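Local atomic coordinates of transaminase (Bacillus megaterium, PDB entry 5G0A), a protein that probably transfers amino groups between amines and carbonyl compounds using pyridoxal-5'-phosphate, with selectivity for S amines. Residues B[140-145]-B[188-193]; B[134-139]-B[263-268]; B[124-129]-B[150-155]; B[211-216]-B[249-254]. All blocks are in the same frame, centred on the assembly; numbering follows the deposited sequence.

Interaction 1. Residues B[140-145]-B[188-193]; sequences LVVTRE and AVLMAP
The flat groups that join 140-144 to 189-192 are peptide units, whose N-H and C=O groups interlock. Val141 N gives its hydrogen to Ala188 O (3.0 Å), Leu190 N to Val141 O, Thr143 N to Leu190 O, Ala192 N to Thr143 O (2.7 Å) and Glu145 N to Ala192 O (2.9 Å). On one face of the sheet lie Val142, Leu190, Arg144 and Ala192; on the other lie Val141, Val189, Thr143 and Met191. Among the first set, Val142 CG1 packs on Ala192 CB at 3.8 Å, and helix 214-226 covers Leu190 and Ala192. Helix 121-136 lies against Val141 on the second. The two strands run parallel within the seven-stranded, mostly parallel sheet of the fold-type I PLP enzymes, and 189-192 is its outermost strand within the chain. Beyond it, Asn225 and Tyr218 of the second subunit pack on Met191 and Pro193. The torsion of Thr143 (chi1 -166°) puts OG1 anti to the backbone N and leaves Thr143 CG2 to touch Val189 CG1 at 3.7 Å, the two side chains crossing at a slant, while OG1 hydrogen-bonds to Val158 O. Arg144 lays CG beside Pro193 O (3.4 Å), then bends at chi2 and chi3, taking its guanidinium away from 188-193 to a salt bridge with Asp147 and a hydrogen bond with the hydroxyl of Tyr251. At the last residue of the segment, the extended chain of Glu145 crosses the end of Met191, whose CG comes within 3.5 Å of Glu145 N and whose SD lies 4.0 Å from Glu145 CB.

Interaction 2. Residues B[134-139]-B[263-268]; sequences LYTNRP and GVLWIN. Unlike the reference sequence in segment 263-268: Asn268 (reference Thr).
Leu265 and Arg138 carry a partly buried contact between the C-terminal end of helix 121-136 and the start of strand 265-269, at one end of the central sheet in the fold-type I large domain. Helix 121-136 closes in a Schellman motif with Asn137 at positive phi, and the helix before strand 265-269 closes in a second one at Gly263, so each segment includes the close of a helix. Two groups of atoms hold the contact. The first is apolar: Leu265 points toward the helix, and its CD1 touches Thr136 CG2 at 3.7 Å. The same methyl, Leu265 CD1, reaches Tyr135 CD2 at 4.0 Å, approaching that ring obliquely, with the two side chains crossing at about a right angle. Tyr135 in turn meets Phe319 edge-to-face, and helix 314-321 packs on both Tyr135 and Leu265. Strand 231-236 lies between strands 140-144 and 265-269, and Thr136 and Leu265 both touch it. The second group is polar and belongs to Arg138, which leaves the Schellman turn with its chain extended from CG to NE (chi2 176°). Its guanidinium also bonds to Val231 O through NH1, which ties the turn to two strand entrances at once. Gly263 O sits at the edge of the guanidinium, near its plane: Arg138 NH1 holds it at 2.8 Å with an N-H...O angle of 160°, while Arg138 NH2 adds a weak bond at 3.4 Å.

Interaction 3. Residues B[124-129]-B[150-155]; sequences AVETAL and GWTGGA
Next to the pyridoxal-5'-phosphate pocket, helix 121-136 is tied to the short, weakly bonded helix at 153-157 through one carboxylate, that of Glu126, which grips Thr152 and Ala155. The segment 150-155 starts at Gly150, a residue of the pocket, and the side chain of Val125 comes within about 4 Å of the cofactor at their nearest atoms. The bend at chi2 of Glu126 (-83°) swings its carboxylate over to the start of the short helix, where OE2 collects several donors. Thr152 OG1 donates to the anti lone pair of Glu126 OE2 at 2.6 Å, and Ala155 N comes in to the same oxygen from above the carboxylate plane at 2.9 Å. Gly154 N adds a weak bond to Glu126 OE2 at 2.7 Å. The other oxygen, OE1, accepts from Gly153 N of the third subunit, and the reciprocal bond is made too. Were Glu126 cut back to an alanine, Thr152 OG1 and the N-H of Ala155 would probably lose their acceptor, and the bond to Gly153 N of the third subunit would go. Gly154 has no room for a side chain, since a CB would run into Glu126 OE1. Alongside the polar core, Val125 CG1 meets Ala155 CB at 3.8 Å and Leu129 CD1 rests on Gly154 O at 3.5 Å. Elsewhere on its surface, helix 121-136 turns Ala124, Thr127 and Ala128 to the central sheet, against strands 112-118, 293-296 and 308-313.

Interaction 4. Residues B[211-216]-B[249-254]; sequences GELLSV and YEYIPQ
With CG anti to its carbonyl carbon (chi1 -80°) and its chain extended beyond, Gln254 carries its amide to the backbone of Gly211 and Leu213. The ring of Tyr251, its CG anti to the backbone N (chi1 180°), comes near Ser215 and Val216. The amide of Gln254 uses both its ends. Gln254 OE1 accepts from Leu213 N at 2.8 Å, the donor lying in the carbonyl plane on a lone pair, and Gln254 NE2 gives a hydrogen to Gly211 O at 3.1 Å, the acceptor sitting somewhat out of the amide plane. Two bonds to one backbone stretch fix the rotation of the amide and hold the entry to helix 214-226, where Leu213 is at the N-cap position. A leucine in place of Gln254 would probably leave Leu213 N and Gly211 O without their partners and set this turn free to shift. Around these bonds, Leu213 CD1 rests on Tyr251 CB at 3.8 Å and also reaches the edge of the ring, where Ser215 OG lies in plane, 3.5 Å from Tyr251 CD1. Val216 CG2 packs obliquely near the same ring atom, Tyr251 CD1, at 3.8 Å, and Val216 CG2 is 3.7 Å from Gln254 OE1. The far end of the ring is directed to strand 140-144. The contact thus begins the pairing of helices 214-226 and 251-262, which goes on with Val216 against Ile255 and Met258.

The four contacts show how one alpha/beta domain is built around a single sheet. Interaction 1 pairs two of its strands, and interaction 2 joins a third to helix 121-136, which interaction 3 also uses. Interaction 4 joins two helices, one following strand 189-192 and the other preceding strand 265-269. Centres of interactions 1 and 2 lie 13 Å apart, whereas those of 3 and 4 lie 26 Å apart, and these two contacts do not touch. Along the chain, interactions 1 and 4 nest within the loop closed by interaction 2, while interaction 3 crosses both 1 and 2. Interactions 2 and 3 also meet the third subunit, so the same helix serves sheet, cofactor pocket and assembly.

Interaction 1. Residues B[140-145]-B[188-193]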
# COMPACT_ATOMS: atom_id res chain seq x y z
N LEU B 140 6.37 10.53 1.07
CA LEU B 140 6.79 9.96 2.33
C LEU B 140 6.77 10.96 3.48
O LEU B 140 7.17 12.12 3.33
CB LEU B 140 8.17 9.32 2.21
CG LEU B 140 8.30 8.11 1.28
CD1 LEU B 140 9.72 7.57 1.36
CD2 LEU B 140 7.32 7.01 1.69
N VAL B 141 6.29 10.51 4.63
CA VAL B 141 6.40 11.32 5.84
C VAL B 141 7.16 10.49 6.88
O VAL B 141 6.93 9.27 7.04
CB VAL B 141 5.01 11.76 6.39
CG1 VAL B 141 5.17 12.43 7.76
CG2 VAL B 141 4.29 12.69 5.39
N VAL B 142 8.07 11.15 7.59
CA VAL B 142 8.89 10.52 8.62
C VAL B 142 8.32 10.89 9.98
O VAL B 142 8.15 12.08 10.30
CB VAL B 142 10.35 11.03 8.53
CG1 VAL B 142 11.19 10.40 9.64
CG2 VAL B 142 10.92 10.72 7.16
N THR B 143 8.03 9.85 10.76
CA THR B 143 7.61 10.00 12.15
C THR B 143 8.66 9.33 13.07
O THR B 143 9.73 8.92 12.60
CB THR B 143 6.23 9.36 12.34
OG1 THR B 143 5.68 9.78 13.60
CG2 THR B 143 6.32 7.81 12.26
N ARG B 144 8.38 9.27 14.37
CA ARG B 144 9.31 8.62 15.31
C ARG B 144 8.62 7.52 16.10
O ARG B 144 7.44 7.62 16.41
CB ARG B 144 9.95 9.62 16.30
CG ARG B 144 10.82 10.70 15.65
CD ARG B 144 10.02 11.95 15.25
NE ARG B 144 9.14 12.38 16.35
CZ ARG B 144 9.54 13.02 17.45
NH1 ARG B 144 10.83 13.35 17.61
NH2 ARG B 144 8.66 13.33 18.40
N GLU B 145 9.39 6.50 16.47
CA GLU B 145 8.96 5.51 17.45
C GLU B 145 8.33 6.22 18.66
O GLU B 145 8.89 7.20 19.15
CB GLU B 145 10.14 4.63 17.92
CG GLU B 145 9.65 3.43 18.72
CD GLU B 145 10.73 2.64 19.46
OE1 GLU B 145 11.83 3.17 19.71
OE2 GLU B 145 10.44 1.47 19.81
N ALA B 188 2.54 5.72 3.44
CA ALA B 188 3.81 6.21 2.95
C ALA B 188 4.58 6.84 4.12
O ALA B 188 4.71 8.04 4.18
CB ALA B 188 3.51 7.21 1.87
N VAL B 189 5.00 6.04 5.08
CA VAL B 189 5.55 6.52 6.35
C VAL B 189 6.79 5.73 6.70
O VAL B 189 6.83 4.48 6.60
CB VAL B 189 4.51 6.43 7.52
CG1 VAL B 189 5.15 6.76 8.88
CG2 VAL B 189 3.30 7.31 7.23
N LEU B 190 7.81 6.46 7.14
CA LEU B 190 8.99 5.85 7.70
C LEU B 190 9.06 6.14 9.19
O LEU B 190 8.83 7.28 9.61
CB LEU B 190 10.24 6.43 7.03
CG LEU B 190 10.33 6.35 5.52
CD1 LEU B 190 11.64 7.02 5.10
CD2 LEU B 190 10.24 4.91 5.03
N MET B 191 9.40 5.13 9.98
CA MET B 191 9.56 5.32 11.43
C MET B 191 11.03 5.52 11.80
O MET B 191 11.83 4.58 11.73
CB MET B 191 8.97 4.14 12.24
CG MET B 191 9.19 4.30 13.74
SD MET B 191 8.52 2.95 14.72
CE MET B 191 9.88 1.78 14.65
N ALA B 192 11.36 6.74 12.22
CA ALA B 192 12.72 7.09 12.69
C ALA B 192 12.85 6.85 14.17
O ALA B 192 11.85 6.63 14.86
CB ALA B 192 13.02 8.56 12.35
N PRO B 193 14.10 6.90 14.68
CA PRO B 193 14.25 6.62 16.12
C PRO B 193 13.62 7.70 17.00
O PRO B 193 13.52 8.86 16.62
CB PRO B 193 15.77 6.57 16.34
CG PRO B 193 16.41 6.95 15.04
CD PRO B 193 15.39 6.93 13.95

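Interaction 2. Residues B[134-139]-B[263-268]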
# COMPACT_ATOMS: atom_id res chain seq x y z
N LEU B 134 1.02 17.76 -0.72
CA LEU B 134 0.67 18.55 -1.90
C LEU B 134 1.73 19.63 -2.18
O LEU B 134 2.11 19.82 -3.34
CB LEU B 134 -0.70 19.22 -1.77
CG LEU B 134 -1.92 18.29 -1.93
CD1 LEU B 134 -3.16 18.95 -1.33
CD2 LEU B 134 -2.18 17.81 -3.37
N TYR B 135 2.17 20.32 -1.13
CA TYR B 135 3.15 21.42 -1.35
C TYR B 135 4.45 20.88 -1.95
O TYR B 135 5.03 21.45 -2.90
CB TYR B 135 3.43 22.14 -0.02
CG TYR B 135 4.50 23.20 -0.15
CD1 TYR B 135 4.20 24.44 -0.70
CD2 TYR B 135 5.81 22.92 0.23
CE1 TYR B 135 5.20 25.40 -0.85
CE2 TYR B 135 6.81 23.87 0.10
CZ TYR B 135 6.49 25.09 -0.44
OH TYR B 135 7.52 26.00 -0.57
N THR B 136 4.94 19.79 -1.37
CA THR B 136 6.22 19.23 -1.81
C THR B 136 6.04 18.37 -3.06
O THR B 136 7.02 18.09 -3.76
CB THR B 136 6.88 18.38 -0.73
OG1 THR B 136 6.02 17.27 -0.40
CG2 THR B 136 7.26 19.24 0.56
N ASN B 137 4.80 17.94 -3.32
CA ASN B 137 4.51 16.91 -4.35
C ASN B 137 5.32 15.63 -4.09
O ASN B 137 5.93 15.05 -5.02
CB ASN B 137 4.76 17.44 -5.78
CG ASN B 137 4.12 16.57 -6.87
OD1 ASN B 137 4.66 16.45 -7.99
ND2 ASN B 137 2.96 16.00 -6.57
N ARG B 138 5.35 15.20 -2.83
CA ARG B 138 6.13 14.03 -2.40
C ARG B 138 5.31 13.19 -1.42
O ARG B 138 4.53 13.76 -0.65
CB ARG B 138 7.41 14.44 -1.67
CG ARG B 138 8.38 15.29 -2.49
CD ARG B 138 9.52 15.69 -1.58
NE ARG B 138 10.31 16.75 -2.20
CZ ARG B 138 11.16 17.52 -1.52
NH1 ARG B 138 11.30 17.35 -0.20
NH2 ARG B 138 11.85 18.49 -2.16
N PRO B 139 5.51 11.86 -1.42
CA PRO B 139 4.64 10.98 -0.62
C PRO B 139 5.07 10.66 0.81
O PRO B 139 4.22 10.46 1.67
CB PRO B 139 4.65 9.66 -1.42
CG PRO B 139 6.01 9.64 -2.07
CD PRO B 139 6.24 11.10 -2.47
N GLY B 263 15.88 19.75 2.47
CA GLY B 263 14.81 20.32 1.66
C GLY B 263 13.48 19.62 1.94
O GLY B 263 12.68 19.40 1.02
N VAL B 264 13.25 19.33 3.22
CA VAL B 264 12.08 18.56 3.69
C VAL B 264 11.35 19.47 4.69
O VAL B 264 12.00 20.26 5.40
CB VAL B 264 12.57 17.24 4.32
CG1 VAL B 264 11.54 16.55 5.20
CG2 VAL B 264 13.10 16.30 3.22
N LEU B 265 10.02 19.41 4.71
CA LEU B 265 9.26 20.17 5.69
C LEU B 265 9.37 19.60 7.11
O LEU B 265 9.61 18.41 7.31
CB LEU B 265 7.78 20.27 5.27
CG LEU B 265 7.45 20.96 3.95
CD1 LEU B 265 5.95 20.84 3.66
CD2 LEU B 265 7.91 22.44 3.95
N TRP B 266 9.21 20.49 8.10
CA TRP B 266 9.07 20.09 9.49
C TRP B 266 7.68 20.46 10.01
O TRP B 266 7.30 21.64 10.05
CB TRP B 266 10.20 20.70 10.39
CG TRP B 266 9.99 20.45 11.85
CD1 TRP B 266 9.55 19.28 12.43
CD2 TRP B 266 10.24 21.36 12.93
NE1 TRP B 266 9.48 19.43 13.80
CE2 TRP B 266 9.90 20.69 14.13
CE3 TRP B 266 10.73 22.69 13.00
CZ2 TRP B 266 10.01 21.30 15.39
CZ3 TRP B 266 10.84 23.28 14.26
CH2 TRP B 266 10.48 22.59 15.42
N ILE B 267 6.90 19.43 10.32
CA ILE B 267 5.59 19.61 10.95
C ILE B 267 5.81 19.36 12.43
O ILE B 267 6.22 18.27 12.83
CB ILE B 267 4.56 18.55 10.44
CG1 ILE B 267 4.40 18.64 8.91
CG2 ILE B 267 3.23 18.75 11.21
CD1 ILE B 267 3.60 17.47 8.31
N ASN B 268 5.53 20.35 13.27
CA ASN B 268 5.45 20.03 14.69
C ASN B 268 4.01 19.93 15.17
O ASN B 268 3.21 20.82 14.92
CB ASN B 268 6.25 20.98 15.61
CG ASN B 268 6.36 20.43 17.00
OD1 ASN B 268 6.86 19.31 17.21
ND2 ASN B 268 5.85 21.18 17.98

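Interaction 3. Residues B[124-129]-B[150-155]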
# COMPACT_ATOMS: atom_id res chain seq x y z
N ALA B 124 -6.84 17.76 12.29
CA ALA B 124 -5.76 18.74 12.03
C ALA B 124 -4.52 18.05 11.47
O ALA B 124 -3.86 18.59 10.55
CB ALA B 124 -5.40 19.50 13.31
N VAL B 125 -4.14 16.92 12.06
CA VAL B 125 -2.98 16.14 11.56
C VAL B 125 -3.25 15.61 10.13
O VAL B 125 -2.39 15.69 9.27
CB VAL B 125 -2.62 15.01 12.54
CG1 VAL B 125 -1.57 14.04 11.95
CG2 VAL B 125 -2.08 15.60 13.86
N GLU B 126 -4.46 15.11 9.88
CA GLU B 126 -4.83 14.69 8.50
C GLU B 126 -4.59 15.82 7.52
O GLU B 126 -4.02 15.63 6.41
CB GLU B 126 -6.30 14.22 8.40
CG GLU B 126 -6.66 13.02 9.28
CD GLU B 126 -6.29 11.67 8.66
OE1 GLU B 126 -5.93 11.61 7.47
OE2 GLU B 126 -6.39 10.67 9.38
N THR B 127 -5.01 17.01 7.90
CA THR B 127 -4.94 18.15 7.01
C THR B 127 -3.47 18.53 6.75
O THR B 127 -3.10 18.81 5.62
CB THR B 127 -5.73 19.35 7.59
OG1 THR B 127 -7.08 18.91 7.85
CG2 THR B 127 -5.80 20.47 6.56
N ALA B 128 -2.67 18.55 7.80
CA ALA B 128 -1.25 18.86 7.72
C ALA B 128 -0.54 17.87 6.80
O ALA B 128 0.31 18.28 6.01
CB ALA B 128 -0.61 18.81 9.08
N LEU B 129 -0.84 16.58 6.94
CA LEU B 129 -0.20 15.59 6.07
C LEU B 129 -0.57 15.85 4.60
O LEU B 129 0.30 15.83 3.74
CB LEU B 129 -0.62 14.17 6.47
CG LEU B 129 -0.14 13.76 7.87
CD1 LEU B 129 -0.81 12.43 8.24
CD2 LEU B 129 1.39 13.67 8.01
N GLY B 150 -2.67 10.93 16.66
CA GLY B 150 -4.11 10.81 16.41
C GLY B 150 -4.50 9.42 15.94
O GLY B 150 -3.64 8.54 15.84
N TRP B 151 -5.78 9.23 15.61
CA TRP B 151 -6.32 7.88 15.45
C TRP B 151 -6.98 7.58 14.11
O TRP B 151 -7.22 6.41 13.79
CB TRP B 151 -7.32 7.57 16.58
CG TRP B 151 -8.55 8.42 16.47
CD1 TRP B 151 -8.72 9.67 16.99
CD2 TRP B 151 -9.75 8.11 15.74
NE1 TRP B 151 -9.97 10.16 16.64
CE2 TRP B 151 -10.62 9.22 15.88
CE3 TRP B 151 -10.19 6.99 15.00
CZ2 TRP B 151 -11.91 9.25 15.31
CZ3 TRP B 151 -11.46 7.04 14.40
CH2 TRP B 151 -12.31 8.16 14.58
N THR B 152 -7.34 8.63 13.36
CA THR B 152 -7.97 8.47 12.05
C THR B 152 -6.92 7.91 11.07
O THR B 152 -5.71 7.94 11.37
CB THR B 152 -8.57 9.82 11.55
OG1 THR B 152 -7.58 10.84 11.70
CG2 THR B 152 -9.82 10.24 12.37
N GLY B 153 -7.37 7.36 9.95
CA GLY B 153 -6.51 6.56 9.06
C GLY B 153 -5.17 7.18 8.71
O GLY B 153 -4.15 6.52 8.83
N GLY B 154 -5.17 8.46 8.31
CA GLY B 154 -3.91 9.14 7.97
C GLY B 154 -3.04 9.47 9.18
O GLY B 154 -1.84 9.19 9.21
N ALA B 155 -3.64 10.07 10.21
CA ALA B 155 -2.94 10.36 11.45
C ALA B 155 -2.38 9.09 12.12
O ALA B 155 -1.31 9.08 12.71
CB ALA B 155 -3.86 11.10 12.42

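Interaction 4. Residues B[211-216]-B[249-254]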
# COMPACT_ATOMS: atom_id res chain seq x y z
N GLY B 211 29.03 15.85 16.42
CA GLY B 211 28.10 16.48 17.37
C GLY B 211 26.63 16.23 17.08
O GLY B 211 25.75 16.67 17.83
N GLU B 212 26.36 15.52 15.98
CA GLU B 212 25.00 15.15 15.59
C GLU B 212 24.48 14.04 16.50
O GLU B 212 25.15 13.03 16.71
CB GLU B 212 25.01 14.69 14.13
CG GLU B 212 23.65 14.40 13.51
CD GLU B 212 23.74 13.88 12.09
OE1 GLU B 212 24.73 13.20 11.74
OE2 GLU B 212 22.80 14.14 11.31
N LEU B 213 23.30 14.24 17.09
CA LEU B 213 22.67 13.19 17.88
C LEU B 213 22.50 11.97 16.98
O LEU B 213 22.17 12.09 15.80
CB LEU B 213 21.32 13.66 18.44
CG LEU B 213 21.33 14.65 19.60
CD1 LEU B 213 19.92 15.18 19.86
CD2 LEU B 213 21.88 14.03 20.86
N LEU B 214 22.75 10.79 17.55
CA LEU B 214 22.66 9.54 16.79
C LEU B 214 21.25 9.32 16.24
O LEU B 214 21.08 8.82 15.13
CB LEU B 214 23.10 8.35 17.65
CG LEU B 214 24.52 7.79 17.43
CD1 LEU B 214 25.60 8.85 17.51
CD2 LEU B 214 24.80 6.65 18.41
N SER B 215 20.24 9.68 17.04
CA SER B 215 18.86 9.63 16.58
C SER B 215 18.67 10.45 15.31
O SER B 215 18.04 9.98 14.35
CB SER B 215 17.90 10.11 17.68
OG SER B 215 18.16 11.46 17.97
N VAL B 216 19.18 11.68 15.31
CA VAL B 216 19.13 12.55 14.13
C VAL B 216 19.95 11.98 12.96
O VAL B 216 19.49 11.98 11.80
CB VAL B 216 19.59 13.99 14.48
CG1 VAL B 216 19.67 14.85 13.22
CG2 VAL B 216 18.66 14.62 15.52
N TYR B 249 17.72 18.57 24.88
CA TYR B 249 17.53 19.92 24.37
C TYR B 249 17.88 20.05 22.89
O TYR B 249 17.25 20.81 22.17
CB TYR B 249 18.36 20.95 25.16
CG TYR B 249 18.19 22.32 24.57
CD1 TYR B 249 17.06 23.09 24.86
CD2 TYR B 249 19.13 22.85 23.67
CE1 TYR B 249 16.89 24.34 24.31
CE2 TYR B 249 18.96 24.10 23.10
CZ TYR B 249 17.83 24.84 23.43
OH TYR B 249 17.63 26.08 22.88
N GLU B 250 18.91 19.34 22.45
CA GLU B 250 19.47 19.54 21.13
C GLU B 250 18.69 18.91 19.97
O GLU B 250 18.90 19.27 18.82
CB GLU B 250 20.90 19.02 21.08
CG GLU B 250 21.88 20.06 20.59
CD GLU B 250 21.76 21.36 21.36
OE1 GLU B 250 21.95 21.33 22.59
OE2 GLU B 250 21.46 22.41 20.74
N TYR B 251 17.85 17.94 20.30
CA TYR B 251 17.11 17.19 19.26
C TYR B 251 16.32 18.08 18.28
O TYR B 251 16.51 17.99 17.06
CB TYR B 251 16.22 16.12 19.90
CG TYR B 251 15.44 15.34 18.86
CD1 TYR B 251 16.02 14.24 18.23
CD2 TYR B 251 14.16 15.75 18.48
CE1 TYR B 251 15.32 13.53 17.24
CE2 TYR B 251 13.44 15.06 17.51
CZ TYR B 251 14.02 13.95 16.90
OH TYR B 251 13.30 13.28 15.95
N ILE B 252 15.45 18.94 18.82
CA ILE B 252 14.60 19.78 17.97
C ILE B 252 15.39 20.78 17.10
O ILE B 252 15.17 20.86 15.90
CB ILE B 252 13.45 20.46 18.79
CG1 ILE B 252 12.43 19.40 19.26
CG2 ILE B 252 12.76 21.56 17.97
CD1 ILE B 252 11.67 18.68 18.12
N PRO B 253 16.35 21.52 17.70
CA PRO B 253 17.17 22.33 16.81
C PRO B 253 17.87 21.50 15.72
O PRO B 253 17.99 21.96 14.58
CB PRO B 253 18.19 22.99 17.77
CG PRO B 253 17.47 23.05 19.07
CD PRO B 253 16.62 21.79 19.12
N GLN B 254 18.30 20.29 16.06
CA GLN B 254 18.96 19.45 15.06
C GLN B 254 18.01 18.95 13.97
O GLN B 254 18.39 18.84 12.81
CB GLN B 254 19.74 18.31 15.70
CG GLN B 254 21.08 18.78 16.24
CD GLN B 254 21.97 17.63 16.71
OE1 GLN B 254 21.80 16.48 16.30
NE2 GLN B 254 22.93 17.95 17.56